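Local coordinates for protein ATP-dependent RNA helicase HrpB (Escherichia coli, PDB 6EUD) that hydrolyses ATP to ADP and phosphate as a bacterial DExH-box NTPase of the DEAH/RHA helicase group and binds single-stranded RNA, at residues A[587-592]-A[601-606]; A[571-576]-A[615-620]; A[514-519]-A[594-599]. One frame throughout, in Å; residues are numbered along the deposited sequence.

How the interactions relate
All three interactions involve the small antiparallel sheet of strands 571-579, 584-593 and 596-602 in the connector region. Interaction 1 is a surface contact that pairs two of these strands through backbone hydrogen bonds and adds a charged arginine chain. Interaction 2 is buried and sets helix 608-622 against border strand 571-579, with an amide, a glycine and a water doing the work. Interaction 3, partly buried, brings the turn between strands 584-593 and 596-602 to a turn of another sheet, combining one backbone bond with leucine packing. Interactions 1 and 2 meet where Arg589 NE forms a salt bridge with Asp574 OD1, 2.5 Å away. Interactions 1 and 3 share strand 596-602.

Interaction 1: residues A[587-592]-A[601-606]; sequences AWRRLQ and QPLAKP
A chi1 of 165° in Arg589 turns its CG to the side opposite its own amide nitrogen, whereas Gln601 sets CG between N and C (chi1 51°) and continues extended. These torsions lay the two chains side by side, pointing the same way on one face of the sheet. The evidence is contact along their length: Arg589 CB is 3.7 Å from Gln601 CG, a carbon-carbon contact, and farther out Arg589 CD is 3.9 Å from the amide oxygen Gln601 OE1. Their guanidinium and amide planes stand 89° apart, so the flat ends do not stack. Leu603 crosses the arginine chain at about a right angle, its CD1 lying 4.0 Å from Arg589 CB and over one face of the guanidinium. The charged end is fixed by salt bridges from NE to Asp574 and from NH2 to Glu610, which tie this side chain to strand 571-579 and helix 608-622.

Beneath the side chains the backbones pair. Arg589 N donates to Gln601 O at 2.6 Å and Gln601 N returns a bond to Arg589 O at 2.8 Å, which identifies an antiparallel hydrogen-bonded pair. The next pair, Trp588 with Pro602, is non-hydrogen-bonded, and its side chains diverge; Trp588 turns its ring to Thr575 and Glu577, while its CA makes a C-H...O contact of 3.3 Å with Gln601 O. Beyond the strand end, Leu603 N donates to Ala587 O at 3.2 Å, and Ala587 CB meets Leu603 CB at 4.1 Å. The ladder thus runs one bond past the last bridge pair before the chain leaves for helix 608-622. This is the register of an antiparallel beta hairpin, whose second strand, 596-602, forms one border of the three-stranded connector sheet.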
loop_
_atom_site.group_PDB
_atom_site.type_symbol
_atom_site.label_atom_id
_atom_site.label_comp_id
_atom_site.label_asym_id
_atom_site.label_seq_id
_atom_site.Cartn_x
_atom_site.Cartn_y
_atom_site.Cartn_z
ATOM N N ALA A 587 -4.459 -16.235 36.306
ATOM C CA ALA A 587 -3.423 -15.231 36.505
ATOM C C ALA A 587 -2.095 -15.748 36.004
ATOM O O ALA A 587 -1.422 -16.561 36.662
ATOM C CB ALA A 587 -3.324 -14.844 37.967
ATOM N N TRP A 588 -1.714 -15.277 34.828
ATOM C CA TRP A 588 -0.475 -15.741 34.242
ATOM C C TRP A 588 0.395 -14.575 33.772
ATOM O O TRP A 588 -0.092 -13.456 33.567
ATOM C CB TRP A 588 -0.778 -16.725 33.092
ATOM C CG TRP A 588 -1.424 -16.122 31.860
ATOM C CD1 TRP A 588 -0.781 -15.676 30.737
ATOM C CD2 TRP A 588 -2.826 -15.916 31.626
ATOM N NE1 TRP A 588 -1.692 -15.197 29.825
ATOM C CE2 TRP A 588 -2.953 -15.335 30.340
ATOM C CE3 TRP A 588 -3.982 -16.163 32.370
ATOM C CZ2 TRP A 588 -4.192 -14.994 29.791
ATOM C CZ3 TRP A 588 -5.216 -15.820 31.819
ATOM C CH2 TRP A 588 -5.307 -15.244 30.543
ATOM N N ARG A 589 1.693 -14.845 33.650
ATOM C CA ARG A 589 2.633 -13.938 32.986
ATOM C C ARG A 589 3.089 -14.569 31.667
ATOM O O ARG A 589 3.504 -15.740 31.650
ATOM C CB ARG A 589 3.833 -13.636 33.889
ATOM C CG ARG A 589 5.018 -13.000 33.183
ATOM C CD ARG A 589 5.937 -12.342 34.193
ATOM N NE ARG A 589 5.348 -11.113 34.719
ATOM C CZ ARG A 589 5.823 -10.425 35.754
ATOM N NH1 ARG A 589 6.901 -10.841 36.400
ATOM N NH2 ARG A 589 5.208 -9.319 36.151
ATOM N N ARG A 590 2.982 -13.802 30.575
ATOM C CA ARG A 590 3.399 -14.264 29.255
ATOM C C ARG A 590 4.605 -13.473 28.729
ATOM O O ARG A 590 4.558 -12.241 28.610
ATOM C CB ARG A 590 2.229 -14.169 28.266
ATOM C CG ARG A 590 2.476 -14.865 26.923
ATOM C CD ARG A 590 1.560 -14.363 25.806
ATOM N NE ARG A 590 0.172 -14.252 26.247
ATOM C CZ ARG A 590 -0.726 -15.238 26.208
ATOM N NH1 ARG A 590 -0.397 -16.440 25.746
ATOM N NH2 ARG A 590 -1.962 -15.017 26.638
ATOM N N LEU A 591 5.694 -14.176 28.433
ATOM C CA LEU A 591 6.784 -13.560 27.682
ATOM C C LEU A 591 6.515 -13.771 26.190
ATOM O O LEU A 591 6.215 -14.929 25.770
ATOM C CB LEU A 591 8.127 -14.153 28.101
ATOM C CG LEU A 591 8.442 -13.915 29.585
ATOM C CD1 LEU A 591 9.833 -14.426 29.989
ATOM C CD2 LEU A 591 8.296 -12.441 29.873
ATOM N N GLN A 592 6.559 -12.706 25.373
ATOM C CA GLN A 592 6.183 -13.006 23.997
ATOM C C GLN A 592 7.229 -12.296 23.061
ATOM O O GLN A 592 7.876 -11.281 23.408
ATOM C CB GLN A 592 4.759 -12.540 23.703
ATOM C CG GLN A 592 4.655 -11.008 23.867
ATOM C CD GLN A 592 3.302 -10.522 24.362
ATOM O OE1 GLN A 592 2.343 -10.348 23.603
ATOM N NE2 GLN A 592 3.323 -10.051 25.650
ATOM N N GLN A 601 3.863 -18.390 32.536
ATOM C CA GLN A 601 4.172 -18.756 33.908
ATOM C C GLN A 601 3.117 -18.210 34.848
ATOM O O GLN A 601 2.461 -17.221 34.532
ATOM C CB GLN A 601 5.564 -18.239 34.299
ATOM C CG GLN A 601 5.803 -16.755 34.005
ATOM C CD GLN A 601 7.203 -16.286 34.408
ATOM O OE1 GLN A 601 7.908 -15.643 33.624
ATOM N NE2 GLN A 601 7.602 -16.599 35.636
ATOM N N PRO A 602 2.936 -18.866 36.005
ATOM C CA PRO A 602 2.000 -18.330 37.000
ATOM C C PRO A 602 2.464 -16.978 37.521
ATOM O O PRO A 602 3.654 -16.763 37.752
ATOM C CB PRO A 602 2.003 -19.395 38.104
ATOM C CG PRO A 602 3.250 -20.179 37.891
ATOM C CD PRO A 602 3.505 -20.160 36.424
ATOM N N LEU A 603 1.521 -16.062 37.679
ATOM C CA LEU A 603 1.850 -14.719 38.123
ATOM C C LEU A 603 2.344 -14.726 39.570
ATOM O O LEU A 603 1.590 -15.050 40.497
ATOM C CB LEU A 603 0.633 -13.798 37.969
ATOM C CG LEU A 603 0.865 -12.286 37.933
ATOM C CD1 LEU A 603 1.826 -11.899 36.827
ATOM C CD2 LEU A 603 -0.445 -11.573 37.743
ATOM N N ALA A 604 3.618 -14.384 39.759
ATOM C CA ALA A 604 4.168 -14.185 41.099
ATOM C C ALA A 604 3.507 -12.967 41.736
ATOM O O ALA A 604 2.899 -12.162 41.030
ATOM C CB ALA A 604 5.681 -14.012 41.047
ATOM N N LYS A 605 3.621 -12.837 43.059
ATOM C CA LYS A 605 3.054 -11.700 43.785
ATOM C C LYS A 605 3.444 -10.388 43.110
ATOM O O LYS A 605 4.592 -9.966 43.189
ATOM C CB LYS A 605 3.527 -11.690 45.236
ATOM C CG LYS A 605 4.140 -12.999 45.707
ATOM C CD LYS A 605 5.320 -12.741 46.628
ATOM C CE LYS A 605 5.951 -14.042 47.100
ATOM N NZ LYS A 605 7.314 -13.839 47.671
ATOM N N PRO A 606 2.485 -9.744 42.434
ATOM C CA PRO A 606 2.808 -8.583 41.600
ATOM C C PRO A 606 2.787 -7.259 42.357
ATOM O O PRO A 606 2.075 -7.111 43.348
ATOM C CB PRO A 606 1.702 -8.603 40.540
ATOM C CG PRO A 606 0.543 -9.355 41.192
ATOM C CD PRO A 606 1.035 -10.003 42.464
#

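Interaction 2: residues A[571-576]-A[615-620]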
loop_
_atom_site.group_PDB
_atom_site.type_symbol
_atom_site.label_atom_id
_atom_site.label_comp_id
_atom_site.label_asym_id
_atom_site.label_seq_id
_atom_site.Cartn_x
_atom_site.Cartn_y
_atom_site.Cartn_z
ATOM N N GLN A 571 8.918 -9.021 25.054
ATOM C CA GLN A 571 8.123 -8.127 25.874
ATOM C C GLN A 571 7.290 -8.955 26.861
ATOM O O GLN A 571 6.983 -10.128 26.615
ATOM C CB GLN A 571 7.250 -7.216 24.997
ATOM C CG GLN A 571 6.428 -7.924 23.927
ATOM C CD GLN A 571 7.166 -8.134 22.603
ATOM O OE1 GLN A 571 8.398 -8.161 22.541
ATOM N NE2 GLN A 571 6.397 -8.290 21.536
ATOM N N GLN A 572 6.968 -8.342 27.996
ATOM C CA GLN A 572 6.292 -9.014 29.100
ATOM C C GLN A 572 4.847 -8.532 29.216
ATOM O O GLN A 572 4.563 -7.337 29.067
ATOM C CB GLN A 572 7.047 -8.741 30.394
ATOM C CG GLN A 572 6.732 -9.636 31.572
ATOM C CD GLN A 572 7.555 -9.254 32.796
ATOM O OE1 GLN A 572 8.003 -10.113 33.548
ATOM N NE2 GLN A 572 7.748 -7.953 33.002
ATOM N N SER A 573 3.934 -9.455 29.495
ATOM C CA SER A 573 2.511 -9.125 29.545
ATOM C C SER A 573 1.763 -9.994 30.550
ATOM O O SER A 573 1.637 -11.206 30.364
ATOM C CB SER A 573 1.890 -9.288 28.164
ATOM O OG SER A 573 0.517 -8.978 28.177
ATOM N N ASP A 574 1.274 -9.372 31.618
ATOM C CA ASP A 574 0.553 -10.091 32.665
ATOM C C ASP A 574 -0.960 -10.012 32.456
ATOM O O ASP A 574 -1.477 -9.045 31.888
ATOM C CB ASP A 574 0.927 -9.541 34.042
ATOM C CG ASP A 574 2.425 -9.584 34.301
ATOM O OD1 ASP A 574 3.107 -10.458 33.720
ATOM O OD2 ASP A 574 2.921 -8.744 35.085
ATOM N N THR A 575 -1.673 -11.041 32.897
ATOM C CA THR A 575 -3.116 -11.063 32.738
ATOM C C THR A 575 -3.796 -11.610 33.973
ATOM O O THR A 575 -3.437 -12.680 34.470
ATOM C CB THR A 575 -3.549 -11.907 31.524
ATOM O OG1 THR A 575 -2.911 -11.411 30.345
ATOM C CG2 THR A 575 -5.053 -11.831 31.325
ATOM N N VAL A 576 -4.775 -10.870 34.485
ATOM C CA VAL A 576 -5.614 -11.390 35.560
ATOM C C VAL A 576 -7.070 -11.208 35.168
ATOM O O VAL A 576 -7.471 -10.140 34.705
ATOM C CB VAL A 576 -5.329 -10.708 36.917
ATOM C CG1 VAL A 576 -6.321 -11.174 37.949
ATOM C CG2 VAL A 576 -3.945 -11.041 37.391
ATOM N N MET A 615 -4.981 -6.563 35.159
ATOM C CA MET A 615 -6.439 -6.503 35.122
ATOM C C MET A 615 -6.965 -5.847 33.834
ATOM O O MET A 615 -7.999 -6.282 33.288
ATOM C CB MET A 615 -6.960 -5.749 36.344
ATOM C CG MET A 615 -6.818 -6.503 37.655
ATOM S SD MET A 615 -7.444 -5.536 39.055
ATOM C CE MET A 615 -7.247 -6.701 40.406
ATOM N N LEU A 616 -6.280 -4.794 33.369
ATOM C CA LEU A 616 -6.633 -4.156 32.094
ATOM C C LEU A 616 -6.600 -5.161 30.950
ATOM O O LEU A 616 -7.499 -5.166 30.098
ATOM C CB LEU A 616 -5.695 -2.988 31.769
ATOM C CG LEU A 616 -5.725 -1.761 32.688
ATOM C CD1 LEU A 616 -4.970 -0.633 32.046
ATOM C CD2 LEU A 616 -7.137 -1.343 32.976
ATOM N N ASN A 617 -5.561 -6.002 30.926
ATOM C CA ASN A 617 -5.451 -7.050 29.922
ATOM C C ASN A 617 -6.562 -8.095 30.051
ATOM O O ASN A 617 -7.029 -8.665 29.054
ATOM C CB ASN A 617 -4.082 -7.731 30.013
ATOM C CG ASN A 617 -2.941 -6.818 29.587
ATOM O OD1 ASN A 617 -3.101 -5.990 28.699
ATOM N ND2 ASN A 617 -1.785 -6.975 30.216
ATOM N N GLY A 618 -6.983 -8.344 31.285
ATOM C CA GLY A 618 -8.080 -9.253 31.544
ATOM C C GLY A 618 -9.373 -8.686 30.992
ATOM O O GLY A 618 -10.214 -9.420 30.462
ATOM N N ILE A 619 -9.532 -7.370 31.120
ATOM C CA ILE A 619 -10.707 -6.682 30.595
ATOM C C ILE A 619 -10.706 -6.775 29.069
ATOM O O ILE A 619 -11.746 -7.034 28.455
ATOM C CB ILE A 619 -10.743 -5.210 31.042
ATOM C CG1 ILE A 619 -10.839 -5.129 32.563
ATOM C CG2 ILE A 619 -11.891 -4.458 30.352
ATOM C CD1 ILE A 619 -10.598 -3.750 33.120
ATOM N N ARG A 620 -9.533 -6.580 28.466
ATOM C CA ARG A 620 -9.368 -6.813 27.036
ATOM C C ARG A 620 -9.734 -8.246 26.665
ATOM O O ARG A 620 -10.203 -8.488 25.558
ATOM C CB ARG A 620 -7.943 -6.516 26.593
ATOM C CG ARG A 620 -7.549 -5.092 26.834
ATOM C CD ARG A 620 -6.426 -4.634 25.940
ATOM N NE ARG A 620 -6.308 -3.199 26.101
ATOM C CZ ARG A 620 -5.459 -2.606 26.927
ATOM N NH1 ARG A 620 -4.592 -3.334 27.618
ATOM N NH2 ARG A 620 -5.459 -1.280 27.026
HETATM O O HOH W 1 -9.509 -8.358 34.775
#
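The amide of Asn617 presents its nitrogen edge to Asp574 O, which lies in the amide plane 2.7 Å from ND2; the bond is nearly straight, 168° at the hydrogen. At the other edge, OD1 lies in the plane of the Arg620 guanidinium and accepts a weak 3.2 Å bond from NH1 of Arg620, whose NH2 salt-bridges Glu665 and whose NE donates to Leu661 O. Asn617 CG stands anti to the carbonyl carbon (chi1 -69°), directing the amide at the strand while CB passes 3.9 Å from Thr575 OG1. An alanine here is likely to leave Asp574 O without this donor and to remove the weak bond to Arg620 NH1. Next to it, Gly618 CA makes a C-H...O contact of 3.3 Å with Val576 O; any CB there would collide with the same oxygen. A water donates to both Val576 O (2.7 Å) and Met615 O, joining strand to helix. The axes of the two short segments approach to 5.6 Å at 70°, a close crossing consistent with the lack of a side chain at Gly618: helix 608-622 lies against the outer edge of 571-579, one of two border strands of the antiparallel connector sheet.

Interaction 3: residues A[514-519]-A[594-599]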
loop_
_atom_site.group_PDB
_atom_site.type_symbol
_atom_site.label_atom_id
_atom_site.label_comp_id
_atom_site.label_asym_id
_atom_site.label_seq_id
_atom_site.Cartn_x
_atom_site.Cartn_y
_atom_site.Cartn_z
ATOM N N GLN A 514 4.711 -20.069 12.845
ATOM C CA GLN A 514 4.084 -18.758 12.960
ATOM C C GLN A 514 5.161 -17.682 13.111
ATOM O O GLN A 514 6.132 -17.854 13.881
ATOM C CB GLN A 514 3.112 -18.714 14.138
ATOM C CG GLN A 514 2.386 -17.388 14.260
ATOM C CD GLN A 514 1.367 -17.363 15.385
ATOM O OE1 GLN A 514 1.627 -17.829 16.504
ATOM N NE2 GLN A 514 0.185 -16.824 15.087
ATOM N N LEU A 515 5.011 -16.580 12.380
ATOM C CA LEU A 515 5.978 -15.484 12.498
ATOM C C LEU A 515 5.607 -14.561 13.662
ATOM O O LEU A 515 4.461 -14.566 14.125
ATOM C CB LEU A 515 6.069 -14.687 11.196
ATOM C CG LEU A 515 6.430 -15.455 9.919
ATOM C CD1 LEU A 515 6.644 -14.489 8.782
ATOM C CD2 LEU A 515 7.660 -16.325 10.105
ATOM N N ALA A 516 6.574 -13.776 14.133
ATOM C CA ALA A 516 6.342 -12.850 15.240
ATOM C C ALA A 516 5.216 -11.848 14.940
ATOM O O ALA A 516 4.589 -11.318 15.856
ATOM C CB ALA A 516 7.633 -12.100 15.598
ATOM N N ASN A 517 4.958 -11.591 13.664
ATOM C CA ASN A 517 3.935 -10.623 13.306
ATOM C C ASN A 517 2.574 -11.322 13.232
ATOM O O ASN A 517 1.563 -10.725 12.860
ATOM C CB ASN A 517 4.289 -9.929 11.989
ATOM C CG ASN A 517 4.252 -10.869 10.810
ATOM O OD1 ASN A 517 4.055 -12.075 10.967
ATOM N ND2 ASN A 517 4.461 -10.326 9.612
ATOM N N GLY A 518 2.581 -12.610 13.575
ATOM C CA GLY A 518 1.364 -13.368 13.771
ATOM C C GLY A 518 0.956 -14.216 12.592
ATOM O O GLY A 518 0.065 -15.054 12.717
ATOM N N MET A 519 1.591 -14.008 11.447
ATOM C CA MET A 519 1.179 -14.725 10.246
ATOM C C MET A 519 1.777 -16.131 10.190
ATOM O O MET A 519 2.695 -16.469 10.946
ATOM C CB MET A 519 1.598 -13.960 9.010
ATOM C CG MET A 519 3.087 -14.124 8.752
ATOM S SD MET A 519 3.675 -13.384 7.231
ATOM C CE MET A 519 2.547 -14.084 6.013
ATOM N N GLY A 594 6.768 -10.631 19.744
ATOM C CA GLY A 594 5.659 -10.261 18.883
ATOM C C GLY A 594 4.418 -11.034 19.283
ATOM O O GLY A 594 4.027 -11.006 20.444
ATOM N N GLN A 595 3.824 -11.751 18.333
ATOM C CA GLN A 595 2.623 -12.548 18.577
ATOM C C GLN A 595 2.933 -13.973 19.028
ATOM O O GLN A 595 2.023 -14.778 19.210
ATOM C CB GLN A 595 1.766 -12.596 17.310
ATOM C CG GLN A 595 1.358 -11.232 16.809
ATOM C CD GLN A 595 0.621 -10.455 17.870
ATOM O OE1 GLN A 595 -0.446 -10.871 18.309
ATOM N NE2 GLN A 595 1.201 -9.340 18.319
ATOM N N LEU A 596 4.221 -14.276 19.199
ATOM C CA LEU A 596 4.691 -15.631 19.526
ATOM C C LEU A 596 4.874 -15.798 21.014
ATOM O O LEU A 596 5.723 -15.144 21.612
ATOM C CB LEU A 596 6.023 -15.946 18.826
ATOM C CG LEU A 596 6.003 -16.026 17.305
ATOM C CD1 LEU A 596 7.405 -16.283 16.758
ATOM C CD2 LEU A 596 5.028 -17.118 16.884
ATOM N N THR A 597 4.083 -16.672 21.621
ATOM C CA THR A 597 4.236 -16.911 23.044
ATOM C C THR A 597 5.496 -17.738 23.271
ATOM O O THR A 597 5.663 -18.815 22.694
ATOM C CB THR A 597 3.009 -17.611 23.632
ATOM O OG1 THR A 597 1.864 -16.764 23.469
ATOM C CG2 THR A 597 3.219 -17.885 25.110
ATOM N N VAL A 598 6.406 -17.215 24.083
ATOM C CA VAL A 598 7.676 -17.900 24.303
ATOM C C VAL A 598 7.610 -18.686 25.603
ATOM O O VAL A 598 8.139 -19.800 25.710
ATOM C CB VAL A 598 8.851 -16.908 24.339
ATOM C CG1 VAL A 598 10.142 -17.603 24.759
ATOM C CG2 VAL A 598 9.018 -16.268 22.986
ATOM N N LYS A 599 6.934 -18.100 26.584
ATOM C CA LYS A 599 6.767 -18.747 27.867
ATOM C C LYS A 599 5.514 -18.224 28.558
ATOM O O LYS A 599 5.164 -17.050 28.428
ATOM C CB LYS A 599 8.003 -18.524 28.742
ATOM C CG LYS A 599 8.084 -19.483 29.909
ATOM C CD LYS A 599 9.332 -19.268 30.751
ATOM C CE LYS A 599 9.262 -17.970 31.537
ATOM N NZ LYS A 599 10.379 -17.879 32.521
#
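Hydrogen bonding across the contact rests on Ala516 O, which accepts from Gln595 N at 2.6 Å with an angle of 163° at the hydrogen. The same oxygen receives a C-H...O contact from Gly594 CA at 3.4 Å. Gly594 has a positive phi of 61°, and a side chain there would run into Ala516 O, so the close approach depends on its bare CA.

Bonds within 514-519 shape the surface that receives this turn. Gly518 N donates to Leu515 O at 2.8 Å, closing a type I beta turn; Asn517 OD1 accepts from Met519 N, an Asx turn. Gln514 NE2 reaches Gly518 O at 3.0 Å from above its carbonyl plane, and Gln514 OE1 is held by Arg507, so both ends of this amide are engaged.

Van der Waals packing is carried by Leu596. Its CG, anti to the carbonyl carbon (chi1 -66°), brings both methyls to the other segment: CD2 lies 3.3 Å from the polar Gln514 O and 3.7 Å from Gln514 CG, the two side chains sliding past each other in opposite directions, and CD1 forms the apolar side-chain pair with Ala516 CB at 4.3 Å. Trp534 and Arg505 also touch this leucine. Gln595 adds a smaller patch, its CB 3.6 Å from Gly518 CA, before its chain bends at chi2 and leads away.

Turn therefore meets turn: the tight link between strands 584-593 and 596-602 docks on the turn joining strands 512-515 and 520-522, coupling the connector hairpin to a curled mixed sheet, consistent with the OB-fold domain of DEAH/RHA helicases.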